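Local atomic coordinates of cellulase (Bacillus sp. BG-CS10, PDB entry 5E09), a protein that probably hydrolyses internal beta-1,4-glucosidic linkages of cellulose, joining a family 5 glycoside hydrolase domain to a family 46 carbohydrate-binding module in one halophilic enzyme. Residues A[176-179]-A[184-187]; A[87-92]-A[136-141]; A[190-195]-A[209-214]. All coordinates share one frame; numbering follows the deposited sequence.

Contact 1. Residues A[176-179]-A[184-187]; sequences HIVR and SNTE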
ATOM      1  N   HIS A 176     -25.822  17.305   7.585  1.00 43.46           N
ATOM      2  CA  HIS A 176     -27.207  17.696   7.807  1.00 41.30           C
ATOM      3  C   HIS A 176     -28.191  16.816   7.049  1.00 41.91           C
ATOM      4  O   HIS A 176     -29.264  16.535   7.560  1.00 48.81           O
ATOM      5  CB  HIS A 176     -27.406  19.171   7.458  1.00 45.40           C
ATOM      6  CG  HIS A 176     -26.839  20.099   8.487  1.00 48.47           C
ATOM      7  ND1 HIS A 176     -25.941  21.097   8.180  1.00 54.98           N
ATOM      8  CD2 HIS A 176     -27.024  20.158   9.828  1.00 45.73           C
ATOM      9  CE1 HIS A 176     -25.602  21.737   9.287  1.00 44.61           C
ATOM     10  NE2 HIS A 176     -26.245  21.187  10.299  1.00 46.50           N
ATOM     11  N   ILE A 177     -27.832  16.358   5.853  1.00 45.79           N
ATOM     12  CA  ILE A 177     -28.692  15.412   5.140  1.00 37.78           C
ATOM     13  C   ILE A 177     -28.897  14.130   5.963  1.00 45.31           C
ATOM     14  O   ILE A 177     -30.037  13.698   6.216  1.00 41.89           O
ATOM     15  CB  ILE A 177     -28.113  15.050   3.764  1.00 46.67           C
ATOM     16  CG1 ILE A 177     -28.228  16.242   2.808  1.00 37.60           C
ATOM     17  CG2 ILE A 177     -28.830  13.828   3.180  1.00 42.99           C
ATOM     18  CD1 ILE A 177     -27.296  16.155   1.613  1.00 34.22           C
ATOM     19  N   VAL A 178     -27.791  13.535   6.401  1.00 48.05           N
ATOM     20  CA  VAL A 178     -27.872  12.302   7.173  1.00 49.27           C
ATOM     21  C   VAL A 178     -28.628  12.488   8.502  1.00 54.26           C
ATOM     22  O   VAL A 178     -29.517  11.702   8.828  1.00 45.30           O
ATOM     23  CB  VAL A 178     -26.472  11.732   7.469  1.00 40.49           C
ATOM     24  CG1 VAL A 178     -26.580  10.510   8.364  1.00 42.08           C
ATOM     25  CG2 VAL A 178     -25.750  11.395   6.176  1.00 37.39           C
ATOM     26  N   ARG A 179     -28.278  13.528   9.254  1.00 41.04           N
ATOM     27  CA  ARG A 179     -28.897  13.783  10.552  1.00 42.37           C
ATOM     28  C   ARG A 179     -30.380  14.167  10.436  1.00 43.30           C
ATOM     29  O   ARG A 179     -31.175  13.868  11.326  1.00 54.92           O
ATOM     30  CB  ARG A 179     -28.128  14.876  11.300  1.00 40.69           C
ATOM     31  CG  ARG A 179     -26.729  14.459  11.743  1.00 38.78           C
ATOM     32  CD  ARG A 179     -26.785  13.571  12.980  1.00 46.43           C
ATOM     33  NE  ARG A 179     -25.461  13.144  13.433  1.00 45.00           N
ATOM     34  CZ  ARG A 179     -24.930  11.951  13.170  1.00 44.95           C
ATOM     35  NH1 ARG A 179     -25.612  11.060  12.458  1.00 38.99           N
ATOM     36  NH2 ARG A 179     -23.723  11.644  13.624  1.00 35.76           N
ATOM     37  N   SER A 184     -32.128   5.443  12.322  1.00 52.57           N
ATOM     38  CA  SER A 184     -30.803   5.099  12.828  1.00 60.88           C
ATOM     39  C   SER A 184     -29.744   6.068  12.300  1.00 54.71           C
ATOM     40  O   SER A 184     -28.600   6.069  12.760  1.00 54.26           O
ATOM     41  CB  SER A 184     -30.440   3.663  12.451  1.00 56.24           C
ATOM     42  OG  SER A 184     -31.417   2.759  12.928  1.00 65.40           O
ATOM     43  N   ASN A 185     -30.131   6.894  11.332  1.00 50.59           N
ATOM     44  CA  ASN A 185     -29.231   7.901  10.781  1.00 55.78           C
ATOM     45  C   ASN A 185     -28.965   9.051  11.751  1.00 53.72           C
ATOM     46  O   ASN A 185     -28.040   9.845  11.551  1.00 52.79           O
ATOM     47  CB  ASN A 185     -29.795   8.451   9.471  1.00 47.07           C
ATOM     48  CG  ASN A 185     -29.761   7.432   8.350  1.00 56.20           C
ATOM     49  OD1 ASN A 185     -28.930   6.521   8.351  1.00 57.42           O
ATOM     50  ND2 ASN A 185     -30.658   7.582   7.379  1.00 48.73           N
ATOM     51  N   THR A 186     -29.773   9.126  12.806  1.00 48.49           N
ATOM     52  CA  THR A 186     -29.687  10.206  13.784  1.00 45.33           C
ATOM     53  C   THR A 186     -28.412  10.126  14.624  1.00 45.89           C
ATOM     54  O   THR A 186     -27.805  11.154  14.933  1.00 57.34           O
ATOM     55  CB  THR A 186     -30.925  10.210  14.714  1.00 60.43           C
ATOM     56  OG1 THR A 186     -32.115  10.320  13.919  1.00 54.76           O
ATOM     57  CG2 THR A 186     -30.863  11.376  15.699  1.00 48.67           C
ATOM     58  N   GLU A 187     -27.994   8.916  14.987  1.00 44.69           N
ATOM     59  CA  GLU A 187     -26.732   8.768  15.698  1.00 49.87           C
ATOM     60  C   GLU A 187     -25.776   7.848  14.964  1.00 52.79           C
ATOM     61  O   GLU A 187     -24.826   7.352  15.560  1.00 48.65           O
ATOM     62  CB  GLU A 187     -26.951   8.262  17.124  1.00 55.82           C
ATOM     63  CG  GLU A 187     -28.263   8.706  17.747  1.00 70.82           C
ATOM     64  CD  GLU A 187     -28.374   8.300  19.207  1.00 78.73           C
ATOM     65  OE1 GLU A 187     -27.910   7.189  19.547  1.00 74.82           O
ATOM     66  OE2 GLU A 187     -28.912   9.096  20.013  1.00 84.20           O
TER

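Contact 2. Residues A[87-92]-A[136-141]; sequences VIDWAL and QGHSHK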
ATOM      1  N   VAL A  87     -24.288  -6.552  -0.425  1.00 41.02           N
ATOM      2  CA  VAL A  87     -22.947  -6.773   0.105  1.00 49.78           C
ATOM      3  C   VAL A  87     -22.855  -6.222   1.526  1.00 59.54           C
ATOM      4  O   VAL A  87     -22.331  -6.889   2.441  1.00 44.91           O
ATOM      5  CB  VAL A  87     -21.877  -6.134  -0.775  1.00 42.85           C
ATOM      6  CG1 VAL A  87     -20.520  -6.198  -0.087  1.00 43.61           C
ATOM      7  CG2 VAL A  87     -21.835  -6.831  -2.121  1.00 38.93           C
ATOM      8  N   ILE A  88     -23.400  -5.021   1.713  1.00 44.27           N
ATOM      9  CA  ILE A  88     -23.438  -4.412   3.042  1.00 52.21           C
ATOM     10  C   ILE A  88     -24.169  -5.302   4.061  1.00 49.93           C
ATOM     11  O   ILE A  88     -23.739  -5.437   5.214  1.00 49.56           O
ATOM     12  CB  ILE A  88     -24.100  -3.018   2.987  1.00 45.90           C
ATOM     13  CG1 ILE A  88     -23.200  -2.051   2.216  1.00 43.37           C
ATOM     14  CG2 ILE A  88     -24.377  -2.492   4.389  1.00 47.51           C
ATOM     15  CD1 ILE A  88     -23.767  -0.659   2.066  1.00 49.97           C
ATOM     16  N   ASP A  89     -25.266  -5.919   3.628  1.00 46.96           N
ATOM     17  CA  ASP A  89     -26.036  -6.807   4.494  1.00 62.08           C
ATOM     18  C   ASP A  89     -25.215  -8.027   4.873  1.00 46.27           C
ATOM     19  O   ASP A  89     -25.189  -8.418   6.035  1.00 50.11           O
ATOM     20  CB  ASP A  89     -27.343  -7.238   3.822  1.00 46.44           C
ATOM     21  CG  ASP A  89     -28.345  -6.107   3.725  1.00 59.40           C
ATOM     22  OD1 ASP A  89     -28.195  -5.111   4.467  1.00 55.91           O
ATOM     23  OD2 ASP A  89     -29.290  -6.214   2.912  1.00 67.80           O
ATOM     24  N   TRP A  90     -24.552  -8.622   3.885  1.00 47.97           N
ATOM     25  CA  TRP A  90     -23.670  -9.762   4.116  1.00 49.50           C
ATOM     26  C   TRP A  90     -22.615  -9.445   5.166  1.00 54.47           C
ATOM     27  O   TRP A  90     -22.364 -10.240   6.078  1.00 47.22           O
ATOM     28  CB  TRP A  90     -22.980 -10.179   2.820  1.00 42.36           C
ATOM     29  CG  TRP A  90     -23.869 -10.876   1.845  1.00 54.58           C
ATOM     30  CD1 TRP A  90     -25.081 -11.449   2.098  1.00 48.42           C
ATOM     31  CD2 TRP A  90     -23.608 -11.084   0.454  1.00 42.06           C
ATOM     32  NE1 TRP A  90     -25.589 -12.003   0.948  1.00 49.18           N
ATOM     33  CE2 TRP A  90     -24.705 -11.790  -0.077  1.00 47.16           C
ATOM     34  CE3 TRP A  90     -22.551 -10.744  -0.394  1.00 40.13           C
ATOM     35  CZ2 TRP A  90     -24.778 -12.157  -1.417  1.00 43.16           C
ATOM     36  CZ3 TRP A  90     -22.625 -11.107  -1.726  1.00 59.27           C
ATOM     37  CH2 TRP A  90     -23.732 -11.808  -2.225  1.00 50.47           C
ATOM     38  N   ALA A  91     -22.002  -8.274   5.026  1.00 53.36           N
ATOM     39  CA  ALA A  91     -20.942  -7.861   5.935  1.00 41.05           C
ATOM     40  C   ALA A  91     -21.479  -7.595   7.340  1.00 39.78           C
ATOM     41  O   ALA A  91     -20.824  -7.915   8.329  1.00 36.25           O
ATOM     42  CB  ALA A  91     -20.229  -6.634   5.386  1.00 43.63           C
ATOM     43  N   LEU A  92     -22.673  -7.015   7.432  1.00 44.79           N
ATOM     44  CA  LEU A  92     -23.299  -6.813   8.737  1.00 47.48           C
ATOM     45  C   LEU A  92     -23.629  -8.160   9.393  1.00 48.36           C
ATOM     46  O   LEU A  92     -23.468  -8.319  10.602  1.00 51.95           O
ATOM     47  CB  LEU A  92     -24.553  -5.943   8.611  1.00 48.14           C
ATOM     48  CG  LEU A  92     -24.282  -4.468   8.282  1.00 52.02           C
ATOM     49  CD1 LEU A  92     -25.565  -3.718   7.958  1.00 38.83           C
ATOM     50  CD2 LEU A  92     -23.527  -3.784   9.418  1.00 39.52           C
ATOM     51  N   GLN A 136     -31.716   3.748   6.214  1.00 53.27           N
ATOM     52  CA  GLN A 136     -32.259   4.400   7.401  1.00 53.44           C
ATOM     53  C   GLN A 136     -32.421   3.440   8.579  1.00 64.40           C
ATOM     54  O   GLN A 136     -32.196   3.818   9.731  1.00 58.51           O
ATOM     55  CB  GLN A 136     -33.607   5.055   7.086  1.00 56.37           C
ATOM     56  CG  GLN A 136     -34.284   5.660   8.312  1.00 63.12           C
ATOM     57  CD  GLN A 136     -35.447   6.564   7.961  1.00 83.99           C
ATOM     58  OE1 GLN A 136     -35.891   6.610   6.812  1.00 81.84           O
ATOM     59  NE2 GLN A 136     -35.951   7.290   8.954  1.00 77.60           N
ATOM     60  N   GLY A 137     -32.802   2.199   8.289  1.00 58.26           N
ATOM     61  CA  GLY A 137     -33.066   1.225   9.332  1.00 48.81           C
ATOM     62  C   GLY A 137     -31.889   0.341   9.708  1.00 56.93           C
ATOM     63  O   GLY A 137     -31.971  -0.405  10.682  1.00 56.65           O
ATOM     64  N   HIS A 138     -30.798   0.426   8.951  1.00 65.85           N
ATOM     65  CA  HIS A 138     -29.637  -0.438   9.170  1.00 49.37           C
ATOM     66  C   HIS A 138     -28.891  -0.148  10.468  1.00 48.09           C
ATOM     67  O   HIS A 138     -28.933   0.963  10.995  1.00 52.34           O
ATOM     68  CB  HIS A 138     -28.663  -0.326   7.997  1.00 44.40           C
ATOM     69  CG  HIS A 138     -29.092  -1.083   6.782  1.00 50.43           C
ATOM     70  ND1 HIS A 138     -30.169  -0.706   6.010  1.00 59.30           N
ATOM     71  CD2 HIS A 138     -28.588  -2.201   6.206  1.00 56.59           C
ATOM     72  CE1 HIS A 138     -30.308  -1.554   5.006  1.00 59.67           C
ATOM     73  NE2 HIS A 138     -29.361  -2.471   5.103  1.00 50.32           N
ATOM     74  N   SER A 139     -28.199  -1.169  10.962  1.00 54.22           N
ATOM     75  CA  SER A 139     -27.424  -1.101  12.198  1.00 49.54           C
ATOM     76  C   SER A 139     -26.448   0.076  12.254  1.00 51.84           C
ATOM     77  O   SER A 139     -26.025   0.601  11.217  1.00 47.17           O
ATOM     78  CB  SER A 139     -26.649  -2.408  12.384  1.00 39.94           C
ATOM     79  OG  SER A 139     -25.807  -2.342  13.521  1.00 60.93           O
ATOM     80  N   HIS A 140     -26.082   0.469  13.471  1.00 38.88           N
ATOM     81  CA  HIS A 140     -25.131   1.554  13.674  1.00 43.45           C
ATOM     82  C   HIS A 140     -23.716   1.127  13.307  1.00 47.26           C
ATOM     83  O   HIS A 140     -22.814   1.958  13.206  1.00 45.88           O
ATOM     84  CB  HIS A 140     -25.173   2.052  15.123  1.00 49.79           C
ATOM     85  CG  HIS A 140     -26.266   3.039  15.389  1.00 69.20           C
ATOM     86  ND1 HIS A 140     -26.625   3.430  16.663  1.00 77.60           N
ATOM     87  CD2 HIS A 140     -27.081   3.718  14.546  1.00 61.66           C
ATOM     88  CE1 HIS A 140     -27.613   4.303  16.592  1.00 66.04           C
ATOM     89  NE2 HIS A 140     -27.911   4.496  15.318  1.00 64.97           N
ATOM     90  N   LYS A 141     -23.526  -0.172  13.101  1.00 52.66           N
ATOM     91  CA  LYS A 141     -22.239  -0.697  12.667  1.00 39.93           C
ATOM     92  C   LYS A 141     -21.946  -0.278  11.222  1.00 44.50           C
ATOM     93  O   LYS A 141     -20.822  -0.416  10.737  1.00 44.48           O
ATOM     94  CB  LYS A 141     -22.206  -2.221  12.814  1.00 49.78           C
ATOM     95  CG  LYS A 141     -22.351  -2.709  14.262  1.00 45.13           C
ATOM     96  CD  LYS A 141     -21.307  -3.766  14.616  1.00 44.30           C
ATOM     97  CE  LYS A 141     -21.810  -5.188  14.375  1.00 67.12           C
ATOM     98  NZ  LYS A 141     -22.024  -5.550  12.932  1.00 58.35           N
TER

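Contact 3. Residues A[190-195]-A[209-214]; sequences LVLPTL and QTMKDL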
ATOM      1  N   LEU A 190     -20.384   9.151  11.574  1.00 42.49           N
ATOM      2  CA  LEU A 190     -20.082   9.801  10.309  1.00 42.86           C
ATOM      3  C   LEU A 190     -18.586   9.977  10.196  1.00 40.26           C
ATOM      4  O   LEU A 190     -17.928  10.309  11.173  1.00 38.97           O
ATOM      5  CB  LEU A 190     -20.788  11.148  10.209  1.00 36.79           C
ATOM      6  CG  LEU A 190     -22.313  11.090  10.187  1.00 40.15           C
ATOM      7  CD1 LEU A 190     -22.892  12.498  10.098  1.00 40.24           C
ATOM      8  CD2 LEU A 190     -22.794  10.224   9.032  1.00 37.26           C
ATOM      9  N   VAL A 191     -18.050   9.745   9.008  1.00 33.93           N
ATOM     10  CA  VAL A 191     -16.611   9.774   8.820  1.00 32.75           C
ATOM     11  C   VAL A 191     -16.247  10.920   7.876  1.00 33.83           C
ATOM     12  O   VAL A 191     -16.743  10.990   6.755  1.00 33.20           O
ATOM     13  CB  VAL A 191     -16.097   8.422   8.268  1.00 38.54           C
ATOM     14  CG1 VAL A 191     -14.596   8.461   8.061  1.00 41.20           C
ATOM     15  CG2 VAL A 191     -16.474   7.279   9.201  1.00 28.70           C
ATOM     16  N   LEU A 192     -15.397  11.829   8.341  1.00 35.31           N
ATOM     17  CA  LEU A 192     -15.051  13.016   7.566  1.00 33.81           C
ATOM     18  C   LEU A 192     -13.573  13.048   7.225  1.00 37.24           C
ATOM     19  O   LEU A 192     -12.721  12.787   8.083  1.00 40.62           O
ATOM     20  CB  LEU A 192     -15.426  14.283   8.326  1.00 34.59           C
ATOM     21  CG  LEU A 192     -16.877  14.385   8.782  1.00 36.28           C
ATOM     22  CD1 LEU A 192     -17.066  15.609   9.677  1.00 31.05           C
ATOM     23  CD2 LEU A 192     -17.795  14.433   7.568  1.00 33.09           C
ATOM     24  N   PRO A 193     -13.262  13.374   5.967  1.00 33.07           N
ATOM     25  CA  PRO A 193     -11.883  13.430   5.481  1.00 35.54           C
ATOM     26  C   PRO A 193     -11.230  14.806   5.604  1.00 39.84           C
ATOM     27  O   PRO A 193     -11.911  15.831   5.521  1.00 43.32           O
ATOM     28  CB  PRO A 193     -12.033  13.049   4.011  1.00 35.21           C
ATOM     29  CG  PRO A 193     -13.383  13.608   3.641  1.00 30.93           C
ATOM     30  CD  PRO A 193     -14.240  13.522   4.875  1.00 28.34           C
ATOM     31  N   THR A 194      -9.916  14.815   5.808  1.00 33.66           N
ATOM     32  CA  THR A 194      -9.124  16.001   5.545  1.00 33.54           C
ATOM     33  C   THR A 194      -9.097  16.193   4.035  1.00 41.86           C
ATOM     34  O   THR A 194      -9.456  15.283   3.284  1.00 33.52           O
ATOM     35  CB  THR A 194      -7.679  15.881   6.076  1.00 46.75           C
ATOM     36  OG1 THR A 194      -7.073  14.695   5.546  1.00 39.21           O
ATOM     37  CG2 THR A 194      -7.657  15.816   7.599  1.00 39.63           C
ATOM     38  N   LEU A 195      -8.683  17.375   3.592  1.00 38.60           N
ATOM     39  CA  LEU A 195      -8.479  17.639   2.174  1.00 33.23           C
ATOM     40  C   LEU A 195      -7.461  16.660   1.598  1.00 38.58           C
ATOM     41  O   LEU A 195      -6.353  16.534   2.126  1.00 38.64           O
ATOM     42  CB  LEU A 195      -8.014  19.085   1.967  1.00 43.22           C
ATOM     43  CG  LEU A 195      -8.014  19.603   0.528  1.00 48.78           C
ATOM     44  CD1 LEU A 195      -9.424  19.587  -0.051  1.00 32.95           C
ATOM     45  CD2 LEU A 195      -7.428  21.001   0.476  1.00 57.61           C
ATOM     46  N   GLN A 209     -11.618  21.932  13.006  1.00 50.66           N
ATOM     47  CA  GLN A 209     -12.524  23.063  13.113  1.00 51.22           C
ATOM     48  C   GLN A 209     -13.912  22.700  12.590  1.00 47.34           C
ATOM     49  O   GLN A 209     -14.918  23.017  13.225  1.00 51.91           O
ATOM     50  CB  GLN A 209     -11.956  24.271  12.361  1.00 50.12           C
ATOM     51  CG  GLN A 209     -12.775  25.550  12.503  1.00 52.13           C
ATOM     52  CD  GLN A 209     -13.036  25.930  13.954  1.00 80.62           C
ATOM     53  OE1 GLN A 209     -14.148  26.321  14.310  1.00 73.51           O
ATOM     54  NE2 GLN A 209     -12.009  25.822  14.798  1.00 65.08           N
ATOM     55  N   THR A 210     -13.967  22.027  11.442  1.00 42.38           N
ATOM     56  CA  THR A 210     -15.247  21.559  10.909  1.00 49.47           C
ATOM     57  C   THR A 210     -15.995  20.709  11.935  1.00 43.50           C
ATOM     58  O   THR A 210     -17.204  20.868  12.142  1.00 52.45           O
ATOM     59  CB  THR A 210     -15.063  20.730   9.623  1.00 49.75           C
ATOM     60  OG1 THR A 210     -14.419  21.524   8.619  1.00 49.09           O
ATOM     61  CG2 THR A 210     -16.415  20.239   9.098  1.00 43.05           C
HETATM   62  N   MSE A 211     -15.261  19.815  12.588  1.00 42.51           N
HETATM   63  CA  MSE A 211     -15.865  18.919  13.564  1.00 47.49           C
HETATM   64  C   MSE A 211     -16.362  19.659  14.791  1.00 43.05           C
HETATM   65  O   MSE A 211     -17.454  19.373  15.285  1.00 50.37           O
HETATM   66  CB  MSE A 211     -14.876  17.828  13.958  1.00 36.83           C
HETATM   67  CG  MSE A 211     -14.723  16.828  12.837  1.00 52.36           C
HETATM   68 SE   MSE A 211     -13.611  15.286  13.172  0.55 52.55          SE
HETATM   69  CE  MSE A 211     -14.272  14.210  11.701  1.00 58.94           C
ATOM     70  N   LYS A 212     -15.576  20.615  15.276  1.00 53.64           N
ATOM     71  CA  LYS A 212     -16.017  21.437  16.394  1.00 42.83           C
ATOM     72  C   LYS A 212     -17.296  22.186  16.019  1.00 55.17           C
ATOM     73  O   LYS A 212     -18.216  22.293  16.833  1.00 54.68           O
ATOM     74  CB  LYS A 212     -14.917  22.405  16.834  1.00 44.88           C
ATOM     75  CG  LYS A 212     -13.910  21.765  17.787  1.00 55.77           C
ATOM     76  CD  LYS A 212     -12.990  22.784  18.452  1.00 63.83           C
ATOM     77  CE  LYS A 212     -11.815  23.160  17.566  1.00 68.86           C
ATOM     78  NZ  LYS A 212     -10.814  23.984  18.305  1.00 66.32           N
ATOM     79  N   ASP A 213     -17.362  22.670  14.779  1.00 48.17           N
ATOM     80  CA  ASP A 213     -18.559  23.336  14.269  1.00 44.65           C
ATOM     81  C   ASP A 213     -19.787  22.429  14.304  1.00 56.14           C
ATOM     82  O   ASP A 213     -20.862  22.839  14.751  1.00 47.59           O
ATOM     83  CB  ASP A 213     -18.336  23.825  12.835  1.00 51.56           C
ATOM     84  CG  ASP A 213     -19.517  24.611  12.287  1.00 72.40           C
ATOM     85  OD1 ASP A 213     -20.511  24.800  13.021  1.00 83.57           O
ATOM     86  OD2 ASP A 213     -19.443  25.048  11.116  1.00 78.72           O
ATOM     87  N   LEU A 214     -19.632  21.197  13.823  1.00 53.42           N
ATOM     88  CA  LEU A 214     -20.761  20.268  13.777  1.00 46.98           C
ATOM     89  C   LEU A 214     -21.257  19.876  15.172  1.00 49.50           C
ATOM     90  O   LEU A 214     -22.424  19.509  15.335  1.00 44.16           O
ATOM     91  CB  LEU A 214     -20.382  19.021  12.979  1.00 42.59           C
ATOM     92  CG  LEU A 214     -20.036  19.339  11.522  1.00 47.63           C
ATOM     93  CD1 LEU A 214     -19.736  18.080  10.732  1.00 46.83           C
ATOM     94  CD2 LEU A 214     -21.168  20.127  10.877  1.00 43.32           C
TER

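Contact 1. Residues A[176-179]-A[184-187]
Arg179 meets the turn at Asn185 and Thr186 because its chain, starting with CG anti to its own carbonyl carbon (chi1 -68°), bends sharply at the next bond (chi2 -77°) and swings the guanidinium back over the backbone of residues 185-187. Although the side chain sets out from its CA pointing away from that segment, NH1 ends 2.9 Å from Asn185 O, which lies at the edge of the guanidinium and in its plane. The hydrogen bond is nevertheless weak, with an angle of only 125° at the hydrogen. Thr186 O sits over one face of the same group, 3.3 Å from Arg179 CD, and the contacts of NE and NH1 with this oxygen are too badly angled to count as bonds. The strongest partner of the arginine lies just beyond: NE forms a salt bridge with Asp216, while NH2 bonds to Arg188 O.

This is the chain reversal between helix 161-181 and strand 190-193 at the N-terminal ends of the barrel strands, an alpha-beta turn of the TIM-barrel fold common to family 5 glycoside hydrolases. The end of the helix folds directly against the segment that follows it, with four residues between the two.

Deeper in, the Val178 and Asn185 side chains run nearly perpendicular to each other. Val178 CG1 rests 3.6 Å from the backbone O of Asn185, and Asn185 CB approaches Val178 O at 3.3 Å. The amide of Asn185 is buried and well supplied with partners: OD1 accepts from Arg188 NE, while ND2 donates to Ser132 O and Ser181 OG, which ties the turn to helix 117-134 as well as to the end of its own helix.

Contact 2. Residues A[87-92]-A[136-141]
Asp89 and Leu92, one helical turn apart, face His138 and Lys141 of a segment that has no regular helix or strand. The CA atoms of Asp89 and His138 stand 8.7 Å apart, and those of Leu92 and Lys141 close to 7.3 Å, so side chains do the bridging. Extended backbone at His138 and Ser139 is followed by a tighter bend, where Ser139 OG accepts from Lys141 N at 3.2 Å in an ST turn.

The polar link is a histidine-carboxylate hydrogen bond, in which His138 NE2 donates to Asp89 OD1 over 3.0 Å. The oxygen uses its syn lone pair and lies almost in the ring plane, with the carboxylate only 11° from coplanar with the imidazole. The bond is less than straight, at 137° about the hydrogen. Such a carboxylate would tend to favour a protonated imidazole. Phe135 packs edge-to-face with the ring, which should help to hold its orientation.

In the TIM barrel, helix 78-93 precedes strand 97-100, while residues 136-141 lead from helix 117-134 into strand 142-145. The contact thus ties the C-terminal end of one outer helix to the loop leading into strand 142-145, the neighbour of strand 97-100, at the N-terminal ends of the strands, away from the end where active sites of this fold lie.

Leu92 supplies the apolar half. Its CD1 meets the edge of the histidine at His138 CD2, 3.8 Å away, and Leu92 CD2 lies 4.0 Å from Lys141 CB as the two side chains pass antiparallel to one another. Lys141 bends repeatedly along its length and curls back toward the end of helix 78-93, where NZ comes near Leu92 O without bonding to it and instead donates to Leu96 O.

Contact 3. Residues A[190-195]-A[209-214]
Leu192 projects from strand 190-193 into the angle between Met211 and Leu214, two residues on one side of helix 201-214. Residue 211 is modelled as selenomethionine, which is close to methionine in shape. The CB of Met211 does not aim directly at the strand, but the chain runs out extended beyond CG (chi2 -176°, chi3 163°) and carries the terminal CE to the base of the leucine. There Met211 CE lies 3.6 Å from Leu192 CB and 3.7 Å from Leu192 CD1, and the two side chains lie alongside each other, pointing opposite ways. Leu214 comes in differently: its CD1 meets Leu192 CD1 tip to tip at 3.8 Å. One branch of Leu192 therefore touches both helix residues.

Strand 190-193, helix 201-214 and strand 219-225 form a beta-alpha-beta crossover of the TIM barrel, and this contact packs the helix on the outward-facing side of the strand that precedes it. Leu207 of the same helix and Asn171 of helix 161-181 also pack on Leu192, while Leu214 reaches on to Leu219 of the next strand.

No hydrogen bond spans the two segments, and all three touching side chains are buried and apolar. Helix and strand are consequently held here by dispersion and the exclusion of water, and their spacing depends on side-chain shape.

Following the chain from its N terminus, contact 2 opens first, on helix 78-93, and closes at residues 136-141 after enclosing strand 97-100 and helices 105-110 and 117-134. Contact 1 then closes the short turn between helix 161-181 and strand 190-193, and contact 3 closes the connection from that strand to helix 201-214. The three stand in series, with none nested or crossed. Contacts 1 and 2 touch directly, Ser184 N lying 3.1 Å from Gln136 O in a probable hydrogen bond, and Arg188 reaches both. Val178 and Arg179 of contact 1 pack on Leu190, at the start of contact 3. Contacts 2 and 3 do not touch each other; contact 1 touches both.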